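PDB 3SFT: chemotaxis response regulator protein-glutamate methylesterase, which probably removes methyl groups from methylglutamate residues of chemoreceptors and deamidates specific receptor glutamines, the chain here being its C-terminal catalytic domain. Local coordinates for residues Gly7-Ile12 with Pro34-Val39; Pro27-Asn32 with Glu187-Leu192; Ser59-Lys64 with Gly75-Ala80; Leu86-Gln91 with Asp113-Lys118; Ala119-Lys124 with Lys147-Thr152. All blocks are in the same frame, centred on the assembly; numbering follows the deposited sequence.

Contact 1. Residues Gly7-Ile12 with Pro34-Val39; sequences GKIVVI and PAPIVV
Val10, Val11 and Ile12 pair in parallel with Ile37, Val38 and Val39 at the centre of the seven-stranded sheet, the first and second strands of a beta-alpha-beta unit whose helix is 18-22. Three nearly straight backbone bonds close the seam: Val10 N to Pro36 O (3.2 Å), Val38 N to Val10 O (2.8 Å) and Ile12 N to Val38 O (2.7 Å). On the face of Val10 and Ile12, the CD1 of Ile12 slants across to CG2 of Ile37 at 4.0 Å. Its CB lies beside CG2 of Val39, the two chains parallel. CG1 of Ile12 stands opposite the carbonyl carbon (chi1 -52°), which leaves CD1 over the neighbouring strand. On the face of Val11 and Val38, the Ile9 side chain crosses that of Pro36 at about a right angle, CG1 4.0 Å from Pro36 CG, and its CD1 meets Val38 CG2. Helix 112-123 covers this face at Val11.

Toward the chain start the strands part. Ala35 CB and Pro36 CD both rest on Lys8 O, each 3.4 Å away, and beyond them a water accepts from Lys8 N and gives a weak bond to Pro34 O. The Lys8 side chain leads away to Leu192 O. Apart from that watered end, the side chains that meet are aliphatic, with a proline among them, so the inner seam rests on hydrogen bonds shielded by hydrocarbon.

Contact 2. Residues Pro27-Asn32 with Glu187-Leu192; sequences PNLPKN and EKLIEL
Helix 185-192, the last of the domain, packs against the loop that leads from helix 18-22 to strand 37-41, and Ile190 does most of the touching. Its CG1 lies 3.9 Å from CD2 of Leu29, the two side chains running antiparallel past one another. One atom further out, Ile190 CD1 meets the CD corner of the Pro30 ring, also at 3.9 Å. The same methyl lies 4.2 Å from Asn28 O, so it sits against three consecutive loop residues. In Ile190 the longer branch, CG1, is set opposite the carbonyl carbon (chi1 -70°), and a nearly extended chi2 (170°) carries CD1 out to the proline.

Deeper in, Leu29 CD1 and Leu189 CD1 touch loosely at 4.5 Å. The two methyls of Leu29 are thus divided: CD2 turns to Ile190, CD1 to the buried Leu189. Leu29 also packs on Leu61 and Ile37, and Leu189 on Phe33, Ile128 and Ile154, which places both leucines over the sheet. No hydrogen bond joins the two segments.

Within the helix Lys188 and Glu191 pair with each other: Lys188 NZ forms a salt bridge with Glu191 OE2 at 2.8 Å, one turn on, approaching from the anti side of the carboxylate and 33° out of its plane. With Leu189 buried and Ile190 exposed, the helix is amphipathic, and such a helix covering one face of the parallel sheet is usual in a doubly wound alpha/beta fold.

Contact 3. Residues Ser59-Lys64 with Gly75-Ala80; sequences SELTVK and GFVYIA
Thr62, Val63 and Lys64 pair in parallel with Phe76, Val77 and Tyr78 at the outer edge of the seven-stranded sheet of this doubly wound domain. Four backbone bonds alternate across the seam, among them Thr62 N to Gly75 O at 3.2 Å and Lys64 N to Val77 O at 3.0 Å. Strand 62-65 is one of the two outermost strands within the chain.

On the face of Thr62 and Lys64, the Phe76 ring lies beside Thr62 and parallel to it, with CD1 3.7 Å from Thr62 CB. Lys64 CD approaches the same ring atom at 4.1 Å, crossing slantwise, while its CG runs alongside Tyr78. An alanine in place of Phe76 would remove the ring and would probably leave the threonine methyl and the lysine methylenes without their shared neighbour on this side of the sheet. The lysine's CG is wedged between its own backbone N and carbonyl carbon (chi1 65°), and bends further along bring NZ to Glu67 and Glu70, two salt bridges. Tyr78 OH is fixed by Lys73 N, and its ring meets Phe97 edge to face.

On the other face Leu61 crosses Val77 at about a right angle, and Val63 lies beside Val77. Helix 48-58 covers Val63 and Ile79, while Leu61 and Val77 reach Ile37 of strand 37-41. The closest of these apolar contacts is Leu61 CD1 to Val77 CG2, 3.6 Å.

Contact 4. Residues Leu86-Gln91 with Asp113-Lys118; sequences LGLKAQ and DFTLDK
Thr115 turns its two branches to different parts of strand 85-91. Its hydroxyl, OG1, donates to Leu86 O at 2.7 Å, lying in the carbonyl plane on a lone pair with a C=O...O angle of 137°. Its methyl, CG2, meets CD1 of Leu88 at 3.6 Å. Setting OG1 opposite the carbonyl carbon (chi1 -60°) makes this split possible. A water donates to OG1 and accepts from Leu86 N, a second link to that leucine. A valine in place of Thr115 would probably leave Leu86 O without its hydroxyl donor and the water without one of its mates.

Phe114 brings the edge of its ring to the strand, with CE2 3.6 Å from Gly87 CA. Lys118 lays CB on Leu88 O at 3.7 Å, then folds back; its NZ stands above one face of the Phe114 ring, offset toward the rim, and forms a salt bridge with Asp117 OD2.

Asp113 N bonds to Asp138 OD1, the predicted active-site aspartate, and the Phe114 ring meets His85, so the helix start borders the probable catalytic site. Strand and helix run nearly parallel (7°), both resting on strands 9-14 and 37-41: Leu86 on Val38, Leu88 on Ile9, Thr115 on Val11, Val38 and Val40.

Contact 5. Residues Ala119-Lys124 with Lys147-Thr152; sequences AAEIYK and KFYGGT
Two helices end side by side here: Lys124 leaves helix 112-123 with positive phi (48°), Tyr149 is the first residue to depart from helix 140-148, and their CA atoms are 4.8 Å apart. Tyr149 carries the contact. Its ring lies against the last turn of the neighbouring helix, CD2 being 3.7 Å from Ala120 O and 3.9 Å from Ala120 CB. One face of the ring lies over Glu121 CA. Further out, Tyr149 OH comes within 3.9 Å of Glu121 CG, the two side chains running side by side with the carboxylate and ring planes 22° apart. The tyrosine's CG is placed opposite its own carbonyl carbon (chi1 -76°), which directs the ring along the helix end.

The turn behind the tyrosine is a Schellman motif. Gly150 is its C-prime residue, with Gly150 N bonded to Lys147 O and Gly151 N to Val146 O. The positive phi of Gly150 would jam a CB against the preceding carbonyl, so a glycine suits the turn. Gly151 CA then passes 3.8 Å from Lys124 O, which accepts from Thr127 OG1 outside the two segments.

Lys124 crosses the tyrosine slantwise, CG 3.9 Å from Tyr149 CD1, while a bend at its far end carries NZ back to Glu121 O at 3.1 Å. The bond ties the lysine's end to a carbonyl of the last turn. Phe148 CD2 stands over the centre of one face of the Tyr149 ring. Lys147 NZ bonds Gly151 O at 2.8 Å in the carbonyl plane and also forms a salt bridge with Asp177.

From the N terminus, contact 1 closes the first loop, joining strands 9-14 and 37-41 around helix 18-22. Contact 2 starts inside that loop, at 27-32, and ends on the last helix, so the two cross; Val10 of the first packs on Leu189 of the second. Contacts 3, 4 and 5 follow one another in series, all nested inside the long loop of contact 2. Contact 3 extends the sheet outward from strand 37-41, contact 4 sets the 85-91 hairpin strand on helix 112-123, and contact 5 joins that helix's end to the end of helix 140-148. Val11 meets residues of both contact 4 and contact 5.

Contact 1. Residues Gly7-Ile12 with Pro34-Val39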
# COMPACT_ATOMS: atom_id res chain seq x y z
N GLY A 7 11.58 12.35 2.83
CA GLY A 7 10.64 11.54 3.58
C GLY A 7 10.45 10.11 3.11
O GLY A 7 11.06 9.66 2.13
N LYS A 8 9.57 9.41 3.80
CA LYS A 8 9.26 8.03 3.50
C LYS A 8 7.91 7.89 2.80
O LYS A 8 7.23 8.89 2.55
CB LYS A 8 9.26 7.21 4.79
CG LYS A 8 10.54 7.36 5.59
CD LYS A 8 10.62 6.38 6.74
CE LYS A 8 11.94 6.53 7.48
NZ LYS A 8 12.14 5.47 8.50
N ILE A 9 7.56 6.66 2.46
CA ILE A 9 6.28 6.36 1.82
C ILE A 9 5.81 4.99 2.29
O ILE A 9 6.61 4.10 2.57
CB ILE A 9 6.38 6.37 0.27
CG1 ILE A 9 4.98 6.38 -0.34
CG2 ILE A 9 7.19 5.17 -0.23
CD1 ILE A 9 4.97 6.42 -1.85
N VAL A 10 4.50 4.85 2.43
CA VAL A 10 3.91 3.60 2.84
C VAL A 10 3.02 3.10 1.70
O VAL A 10 2.14 3.81 1.23
CB VAL A 10 3.07 3.76 4.13
CG1 VAL A 10 2.48 2.41 4.54
CG2 VAL A 10 3.92 4.34 5.25
N VAL A 11 3.31 1.90 1.21
CA VAL A 11 2.54 1.31 0.15
C VAL A 11 1.91 0.05 0.73
O VAL A 11 2.62 -0.84 1.22
CB VAL A 11 3.42 0.95 -1.07
CG1 VAL A 11 2.58 0.29 -2.15
CG2 VAL A 11 4.09 2.21 -1.61
N ILE A 12 0.58 0.01 0.72
CA ILE A 12 -0.18 -1.10 1.27
C ILE A 12 -0.87 -1.89 0.17
O ILE A 12 -1.48 -1.31 -0.73
CB ILE A 12 -1.29 -0.60 2.22
CG1 ILE A 12 -0.70 0.33 3.29
CG2 ILE A 12 -2.00 -1.79 2.86
CD1 ILE A 12 -1.69 0.77 4.36
N PRO A 34 3.48 12.16 8.69
CA PRO A 34 4.51 12.66 7.77
C PRO A 34 4.81 11.94 6.45
O PRO A 34 5.58 12.44 5.63
CB PRO A 34 5.75 12.72 8.65
CG PRO A 34 5.57 11.53 9.53
CD PRO A 34 4.10 11.63 9.92
N ALA A 35 4.22 10.77 6.24
CA ALA A 35 4.47 10.04 5.00
C ALA A 35 3.20 9.77 4.23
O ALA A 35 2.18 9.41 4.82
CB ALA A 35 5.18 8.72 5.30
N PRO A 36 3.22 9.98 2.91
CA PRO A 36 2.00 9.72 2.13
C PRO A 36 1.74 8.21 2.14
O PRO A 36 2.67 7.42 2.26
CB PRO A 36 2.38 10.22 0.73
CG PRO A 36 3.88 10.07 0.70
CD PRO A 36 4.29 10.53 2.06
N ILE A 37 0.47 7.83 2.10
CA ILE A 37 0.12 6.41 2.10
C ILE A 37 -0.60 6.05 0.81
O ILE A 37 -1.49 6.78 0.36
CB ILE A 37 -0.78 6.04 3.30
CG1 ILE A 37 -0.06 6.38 4.61
CG2 ILE A 37 -1.16 4.57 3.26
CD1 ILE A 37 -0.88 6.13 5.85
N VAL A 38 -0.19 4.95 0.19
CA VAL A 38 -0.79 4.48 -1.05
C VAL A 38 -1.39 3.09 -0.80
O VAL A 38 -0.71 2.20 -0.27
CB VAL A 38 0.25 4.39 -2.19
CG1 VAL A 38 -0.41 3.90 -3.47
CG2 VAL A 38 0.91 5.75 -2.42
N VAL A 39 -2.65 2.92 -1.16
CA VAL A 39 -3.31 1.64 -0.96
C VAL A 39 -3.77 1.02 -2.27
O VAL A 39 -4.49 1.66 -3.04
CB VAL A 39 -4.55 1.78 -0.03
CG1 VAL A 39 -5.28 0.45 0.10
CG2 VAL A 39 -4.13 2.29 1.34
O HOH W 1 8.15 10.58 5.81

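Contact 2. Residues Pro27-Asn32 with Glu187-Leu192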
# COMPACT_ATOMS: atom_id res chain seq x y z
N PRO A 27 -7.82 4.51 10.14
CA PRO A 27 -8.50 5.38 11.10
C PRO A 27 -7.67 5.68 12.35
O PRO A 27 -7.95 6.64 13.07
CB PRO A 27 -9.76 4.58 11.46
CG PRO A 27 -10.02 3.79 10.21
CD PRO A 27 -8.63 3.31 9.87
N ASN A 28 -6.64 4.87 12.61
CA ASN A 28 -5.80 5.04 13.79
C ASN A 28 -4.47 5.75 13.54
O ASN A 28 -3.50 5.56 14.29
CB ASN A 28 -5.58 3.68 14.47
CG ASN A 28 -6.89 2.99 14.84
OD1 ASN A 28 -7.05 1.79 14.63
ND2 ASN A 28 -7.83 3.76 15.38
N LEU A 29 -4.41 6.54 12.48
CA LEU A 29 -3.21 7.30 12.15
C LEU A 29 -3.53 8.78 12.31
O LEU A 29 -4.62 9.23 11.95
CB LEU A 29 -2.72 6.99 10.73
CG LEU A 29 -2.16 5.58 10.53
CD1 LEU A 29 -1.81 5.35 9.07
CD2 LEU A 29 -0.92 5.38 11.40
N PRO A 30 -2.58 9.57 12.84
CA PRO A 30 -2.79 11.01 13.04
C PRO A 30 -2.89 11.80 11.75
O PRO A 30 -2.33 11.41 10.72
CB PRO A 30 -1.55 11.41 13.85
CG PRO A 30 -0.49 10.49 13.29
CD PRO A 30 -1.22 9.17 13.22
N LYS A 31 -3.61 12.92 11.81
CA LYS A 31 -3.80 13.80 10.67
C LYS A 31 -2.46 14.29 10.13
O LYS A 31 -2.30 14.48 8.92
CB LYS A 31 -4.68 14.99 11.07
CG LYS A 31 -4.97 15.97 9.95
CD LYS A 31 -5.82 17.13 10.43
CE LYS A 31 -6.11 18.11 9.30
NZ LYS A 31 -6.90 19.29 9.77
N ASN A 32 -1.49 14.47 11.02
CA ASN A 32 -0.16 14.95 10.63
C ASN A 32 0.87 13.85 10.30
O ASN A 32 2.08 14.09 10.37
CB ASN A 32 0.41 15.88 11.72
CG ASN A 32 0.72 15.15 13.02
OD1 ASN A 32 0.47 13.95 13.16
ND2 ASN A 32 1.29 15.88 13.98
N GLU A 187 0.55 1.47 14.92
CA GLU A 187 1.51 1.80 15.97
C GLU A 187 2.93 1.63 15.46
O GLU A 187 3.80 2.46 15.73
CB GLU A 187 1.27 0.93 17.21
CG GLU A 187 -0.19 0.97 17.69
CD GLU A 187 -0.53 -0.03 18.78
OE1 GLU A 187 -1.60 0.13 19.41
OE2 GLU A 187 0.25 -0.99 19.01
N LYS A 188 3.16 0.56 14.70
CA LYS A 188 4.48 0.30 14.15
C LYS A 188 4.83 1.36 13.11
O LYS A 188 5.96 1.85 13.08
CB LYS A 188 4.53 -1.10 13.53
CG LYS A 188 5.87 -1.48 12.91
CD LYS A 188 7.04 -1.32 13.88
CE LYS A 188 6.94 -2.29 15.05
NZ LYS A 188 8.14 -2.18 15.93
N LEU A 189 3.86 1.74 12.29
CA LEU A 189 4.07 2.76 11.26
C LEU A 189 4.46 4.09 11.90
O LEU A 189 5.39 4.76 11.44
CB LEU A 189 2.82 2.94 10.38
CG LEU A 189 2.49 1.78 9.42
CD1 LEU A 189 1.23 2.10 8.62
CD2 LEU A 189 3.68 1.52 8.50
N ILE A 190 3.75 4.46 12.96
CA ILE A 190 4.02 5.70 13.68
C ILE A 190 5.45 5.75 14.22
O ILE A 190 6.07 6.82 14.22
CB ILE A 190 2.98 5.92 14.82
CG1 ILE A 190 1.62 6.25 14.21
CG2 ILE A 190 3.43 7.06 15.75
CD1 ILE A 190 0.49 6.26 15.21
N GLU A 191 5.99 4.62 14.65
CA GLU A 191 7.36 4.62 15.17
C GLU A 191 8.44 4.45 14.10
O GLU A 191 9.60 4.76 14.34
CB GLU A 191 7.53 3.65 16.34
CG GLU A 191 7.10 2.22 16.10
CD GLU A 191 7.25 1.35 17.34
OE1 GLU A 191 6.66 1.69 18.39
OE2 GLU A 191 7.96 0.32 17.27
N LEU A 192 8.06 3.99 12.91
CA LEU A 192 9.04 3.82 11.84
C LEU A 192 9.28 5.11 11.05
O LEU A 192 10.37 5.33 10.55
CB LEU A 192 8.61 2.71 10.87
CG LEU A 192 8.59 1.26 11.35
CD1 LEU A 192 8.20 0.36 10.19
CD2 LEU A 192 9.95 0.84 11.89

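Contact 3. Residues Ser59-Lys64 with Gly75-Ala80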
# COMPACT_ATOMS: atom_id res chain seq x y z
N SER A 59 -11.50 8.47 9.29
CA SER A 59 -10.10 8.84 9.51
C SER A 59 -9.82 10.34 9.59
O SER A 59 -10.58 11.16 9.07
CB SER A 59 -9.22 8.25 8.40
OG SER A 59 -9.47 6.87 8.21
N GLU A 60 -8.71 10.69 10.23
CA GLU A 60 -8.28 12.08 10.34
C GLU A 60 -7.54 12.46 9.06
O GLU A 60 -7.56 13.61 8.63
CB GLU A 60 -7.40 12.30 11.57
CG GLU A 60 -8.19 12.38 12.87
CD GLU A 60 -9.26 13.47 12.83
OE1 GLU A 60 -8.90 14.67 12.81
OE2 GLU A 60 -10.46 13.12 12.82
N LEU A 61 -6.88 11.47 8.46
CA LEU A 61 -6.15 11.66 7.21
C LEU A 61 -7.18 11.81 6.09
O LEU A 61 -8.29 11.30 6.19
CB LEU A 61 -5.25 10.45 6.91
CG LEU A 61 -4.03 10.19 7.79
CD1 LEU A 61 -3.48 8.80 7.53
CD2 LEU A 61 -2.95 11.25 7.52
N THR A 62 -6.80 12.50 5.02
CA THR A 62 -7.71 12.67 3.89
C THR A 62 -7.55 11.49 2.94
O THR A 62 -6.48 11.29 2.36
CB THR A 62 -7.44 13.99 3.14
OG1 THR A 62 -7.59 15.09 4.05
CG2 THR A 62 -8.41 14.16 1.98
N VAL A 63 -8.61 10.69 2.82
CA VAL A 63 -8.58 9.52 1.95
C VAL A 63 -9.32 9.79 0.65
O VAL A 63 -10.49 10.17 0.65
CB VAL A 63 -9.21 8.29 2.65
CG1 VAL A 63 -9.03 7.05 1.78
CG2 VAL A 63 -8.58 8.07 4.02
N LYS A 64 -8.63 9.55 -0.46
CA LYS A 64 -9.22 9.78 -1.77
C LYS A 64 -8.62 8.81 -2.77
O LYS A 64 -7.66 8.11 -2.47
CB LYS A 64 -8.93 11.22 -2.24
CG LYS A 64 -7.45 11.52 -2.47
CD LYS A 64 -7.20 12.99 -2.81
CE LYS A 64 -7.79 13.37 -4.15
NZ LYS A 64 -7.14 12.61 -5.25
N GLY A 75 -0.16 13.26 4.65
CA GLY A 75 -1.46 13.64 5.18
C GLY A 75 -2.60 13.07 4.34
O GLY A 75 -3.76 13.30 4.65
N PHE A 76 -2.26 12.35 3.28
CA PHE A 76 -3.25 11.75 2.39
C PHE A 76 -3.06 10.23 2.28
O PHE A 76 -1.96 9.71 2.45
CB PHE A 76 -3.14 12.33 0.98
CG PHE A 76 -3.58 13.76 0.87
CD1 PHE A 76 -4.88 14.06 0.45
CD2 PHE A 76 -2.70 14.80 1.14
CE1 PHE A 76 -5.29 15.39 0.30
CE2 PHE A 76 -3.11 16.14 0.99
CZ PHE A 76 -4.40 16.43 0.58
N VAL A 77 -4.16 9.55 1.98
CA VAL A 77 -4.17 8.11 1.78
C VAL A 77 -4.83 7.96 0.40
O VAL A 77 -5.98 8.36 0.20
CB VAL A 77 -5.00 7.38 2.87
CG1 VAL A 77 -5.03 5.88 2.61
CG2 VAL A 77 -4.39 7.66 4.24
N TYR A 78 -4.06 7.46 -0.56
CA TYR A 78 -4.55 7.31 -1.93
C TYR A 78 -4.93 5.87 -2.28
O TYR A 78 -4.12 4.96 -2.15
CB TYR A 78 -3.49 7.81 -2.91
CG TYR A 78 -2.98 9.21 -2.64
CD1 TYR A 78 -3.63 10.32 -3.17
CD2 TYR A 78 -1.83 9.41 -1.88
CE1 TYR A 78 -3.15 11.61 -2.94
CE2 TYR A 78 -1.34 10.69 -1.64
CZ TYR A 78 -2.01 11.79 -2.18
OH TYR A 78 -1.53 13.05 -1.95
N ILE A 79 -6.17 5.69 -2.74
CA ILE A 79 -6.66 4.37 -3.14
C ILE A 79 -6.48 4.25 -4.65
O ILE A 79 -6.92 5.12 -5.40
CB ILE A 79 -8.18 4.21 -2.81
CG1 ILE A 79 -8.46 4.51 -1.34
CG2 ILE A 79 -8.65 2.83 -3.20
CD1 ILE A 79 -7.60 3.74 -0.34
N ALA A 80 -5.82 3.19 -5.10
CA ALA A 80 -5.60 2.99 -6.53
C ALA A 80 -6.93 2.74 -7.26
O ALA A 80 -7.73 1.92 -6.83
CB ALA A 80 -4.64 1.82 -6.76

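Contact 4. Residues Leu86-Gln91 with Asp113-Lys118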
# COMPACT_ATOMS: atom_id res chain seq x y z
N LEU A 86 -1.18 1.56 -10.81
CA LEU A 86 -0.82 2.87 -10.28
C LEU A 86 0.69 3.04 -10.17
O LEU A 86 1.34 2.43 -9.32
CB LEU A 86 -1.48 3.08 -8.92
CG LEU A 86 -1.24 4.44 -8.26
CD1 LEU A 86 -1.83 5.55 -9.13
CD2 LEU A 86 -1.88 4.45 -6.88
N GLY A 87 1.25 3.89 -11.02
CA GLY A 87 2.68 4.14 -10.99
C GLY A 87 3.02 5.40 -10.22
O GLY A 87 2.14 6.16 -9.84
N LEU A 88 4.31 5.56 -9.94
CA LEU A 88 4.84 6.73 -9.25
C LEU A 88 6.07 7.17 -10.03
O LEU A 88 6.83 6.33 -10.53
CB LEU A 88 5.23 6.43 -7.80
CG LEU A 88 4.10 6.34 -6.78
CD1 LEU A 88 3.58 4.92 -6.69
CD2 LEU A 88 4.62 6.78 -5.42
N LYS A 89 6.25 8.48 -10.18
CA LYS A 89 7.39 9.01 -10.91
C LYS A 89 7.94 10.24 -10.19
O LYS A 89 7.18 11.04 -9.64
CB LYS A 89 7.01 9.36 -12.35
CG LYS A 89 5.91 10.40 -12.47
CD LYS A 89 5.42 10.55 -13.91
CE LYS A 89 4.19 11.44 -13.97
NZ LYS A 89 3.59 11.46 -15.33
N ALA A 90 9.26 10.34 -10.16
CA ALA A 90 9.93 11.47 -9.52
C ALA A 90 10.25 12.52 -10.57
O ALA A 90 10.84 12.21 -11.61
CB ALA A 90 11.20 11.00 -8.81
N GLN A 91 9.84 13.75 -10.31
CA GLN A 91 10.08 14.86 -11.23
C GLN A 91 10.40 16.12 -10.46
O GLN A 91 9.60 16.55 -9.63
CB GLN A 91 8.85 15.10 -12.13
CG GLN A 91 8.59 14.02 -13.17
CD GLN A 91 7.26 14.21 -13.90
OE1 GLN A 91 6.23 14.47 -13.28
NE2 GLN A 91 7.29 14.08 -15.22
N ASP A 113 2.31 -5.08 -6.80
CA ASP A 113 3.70 -5.31 -7.25
C ASP A 113 4.19 -4.15 -8.13
O ASP A 113 5.33 -3.71 -8.01
CB ASP A 113 3.83 -6.62 -8.03
CG ASP A 113 3.96 -7.84 -7.13
OD1 ASP A 113 4.21 -7.68 -5.91
OD2 ASP A 113 3.81 -8.97 -7.64
N PHE A 114 3.32 -3.67 -9.01
CA PHE A 114 3.67 -2.56 -9.90
C PHE A 114 3.95 -1.28 -9.12
O PHE A 114 4.96 -0.60 -9.36
CB PHE A 114 2.55 -2.31 -10.92
CG PHE A 114 2.91 -1.31 -11.99
CD1 PHE A 114 3.35 -1.74 -13.24
CD2 PHE A 114 2.81 0.06 -11.75
CE1 PHE A 114 3.68 -0.82 -14.24
CE2 PHE A 114 3.13 0.99 -12.74
CZ PHE A 114 3.57 0.55 -13.98
N THR A 115 3.06 -0.94 -8.18
CA THR A 115 3.23 0.27 -7.37
C THR A 115 4.49 0.21 -6.51
O THR A 115 5.22 1.21 -6.38
CB THR A 115 1.99 0.53 -6.48
OG1 THR A 115 0.84 0.70 -7.32
CG2 THR A 115 2.17 1.78 -5.64
N LEU A 116 4.75 -0.95 -5.91
CA LEU A 116 5.92 -1.14 -5.06
C LEU A 116 7.21 -1.07 -5.87
O LEU A 116 8.22 -0.55 -5.39
CB LEU A 116 5.83 -2.47 -4.31
CG LEU A 116 4.86 -2.46 -3.12
CD1 LEU A 116 4.49 -3.87 -2.71
CD2 LEU A 116 5.51 -1.74 -1.97
N ASP A 117 7.18 -1.59 -7.09
CA ASP A 117 8.34 -1.56 -7.97
C ASP A 117 8.73 -0.10 -8.18
O ASP A 117 9.89 0.28 -8.01
CB ASP A 117 8.00 -2.21 -9.31
CG ASP A 117 9.13 -2.09 -10.33
OD1 ASP A 117 10.31 -2.25 -9.96
OD2 ASP A 117 8.83 -1.85 -11.53
N LYS A 118 7.74 0.73 -8.53
CA LYS A 118 7.98 2.14 -8.75
C LYS A 118 8.38 2.87 -7.47
O LYS A 118 9.38 3.59 -7.47
CB LYS A 118 6.76 2.80 -9.40
CG LYS A 118 6.46 2.28 -10.80
CD LYS A 118 7.71 2.34 -11.67
CE LYS A 118 7.45 1.79 -13.06
NZ LYS A 118 6.98 0.38 -13.02
O HOH W 2 -0.62 -0.91 -9.10

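Contact 5. Residues Ala119-Lys124 with Lys147-Thr152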
# COMPACT_ATOMS: atom_id res chain seq x y z
N ALA A 119 7.63 2.66 -6.39
CA ALA A 119 7.92 3.33 -5.11
C ALA A 119 9.32 3.02 -4.58
O ALA A 119 10.04 3.92 -4.17
CB ALA A 119 6.87 2.98 -4.06
N ALA A 120 9.69 1.74 -4.60
CA ALA A 120 10.99 1.30 -4.11
C ALA A 120 12.15 1.95 -4.85
O ALA A 120 13.14 2.37 -4.25
CB ALA A 120 11.10 -0.20 -4.20
N GLU A 121 12.03 2.04 -6.17
CA GLU A 121 13.07 2.63 -7.00
C GLU A 121 13.27 4.12 -6.69
O GLU A 121 14.39 4.63 -6.78
CB GLU A 121 12.71 2.44 -8.47
CG GLU A 121 13.90 2.31 -9.40
CD GLU A 121 13.52 1.74 -10.76
OE1 GLU A 121 12.66 0.83 -10.82
OE2 GLU A 121 14.10 2.19 -11.78
N ILE A 122 12.20 4.79 -6.29
CA ILE A 122 12.24 6.21 -5.97
C ILE A 122 12.66 6.48 -4.52
O ILE A 122 13.59 7.24 -4.27
CB ILE A 122 10.87 6.90 -6.20
CG1 ILE A 122 10.48 6.83 -7.67
CG2 ILE A 122 10.91 8.34 -5.73
CD1 ILE A 122 9.11 7.40 -7.96
N TYR A 123 11.94 5.86 -3.58
CA TYR A 123 12.20 6.05 -2.16
C TYR A 123 13.30 5.17 -1.57
O TYR A 123 13.82 5.47 -0.49
CB TYR A 123 10.90 5.90 -1.37
CG TYR A 123 9.89 6.99 -1.64
CD1 TYR A 123 9.78 8.09 -0.78
CD2 TYR A 123 9.05 6.93 -2.74
CE1 TYR A 123 8.84 9.10 -1.02
CE2 TYR A 123 8.11 7.93 -2.99
CZ TYR A 123 8.02 9.01 -2.13
OH TYR A 123 7.09 9.99 -2.38
N LYS A 124 13.64 4.09 -2.25
CA LYS A 124 14.68 3.16 -1.80
C LYS A 124 14.56 2.73 -0.33
O LYS A 124 13.52 2.22 0.08
CB LYS A 124 16.07 3.71 -2.12
CG LYS A 124 16.34 3.81 -3.62
CD LYS A 124 17.78 4.21 -3.91
CE LYS A 124 18.06 4.22 -5.41
NZ LYS A 124 17.32 5.30 -6.10
N LYS A 147 12.97 -4.77 -0.28
CA LYS A 147 14.12 -5.24 0.48
C LYS A 147 15.43 -5.03 -0.29
O LYS A 147 16.44 -4.67 0.30
CB LYS A 147 13.96 -6.71 0.88
CG LYS A 147 12.81 -6.98 1.85
CD LYS A 147 12.82 -6.05 3.06
CE LYS A 147 14.15 -6.07 3.79
NZ LYS A 147 14.12 -5.17 4.98
N PHE A 148 15.39 -5.25 -1.60
CA PHE A 148 16.56 -5.06 -2.46
C PHE A 148 17.11 -3.63 -2.32
O PHE A 148 18.32 -3.42 -2.40
CB PHE A 148 16.20 -5.36 -3.93
CG PHE A 148 17.37 -5.24 -4.88
CD1 PHE A 148 18.25 -6.31 -5.05
CD2 PHE A 148 17.59 -4.07 -5.60
CE1 PHE A 148 19.34 -6.20 -5.92
CE2 PHE A 148 18.67 -3.95 -6.48
CZ PHE A 148 19.55 -5.02 -6.64
N TYR A 149 16.21 -2.67 -2.08
CA TYR A 149 16.60 -1.28 -1.93
C TYR A 149 16.76 -0.83 -0.47
O TYR A 149 16.84 0.37 -0.19
CB TYR A 149 15.62 -0.36 -2.66
CG TYR A 149 15.82 -0.36 -4.16
CD1 TYR A 149 17.00 0.13 -4.72
CD2 TYR A 149 14.84 -0.87 -5.02
CE1 TYR A 149 17.20 0.12 -6.10
CE2 TYR A 149 15.03 -0.88 -6.40
CZ TYR A 149 16.22 -0.38 -6.93
OH TYR A 149 16.42 -0.39 -8.29
N GLY A 150 16.79 -1.78 0.46
CA GLY A 150 16.96 -1.44 1.86
C GLY A 150 15.73 -0.94 2.58
O GLY A 150 15.83 -0.42 3.69
N GLY A 151 14.56 -1.09 1.96
CA GLY A 151 13.32 -0.66 2.58
C GLY A 151 12.88 -1.60 3.69
O GLY A 151 13.58 -2.57 4.02
N THR A 152 11.69 -1.35 4.22
CA THR A 152 11.13 -2.14 5.31
C THR A 152 9.79 -2.78 4.91
O THR A 152 8.97 -2.14 4.26
CB THR A 152 10.93 -1.25 6.56
OG1 THR A 152 12.21 -0.76 7.01
CG2 THR A 152 10.26 -2.02 7.69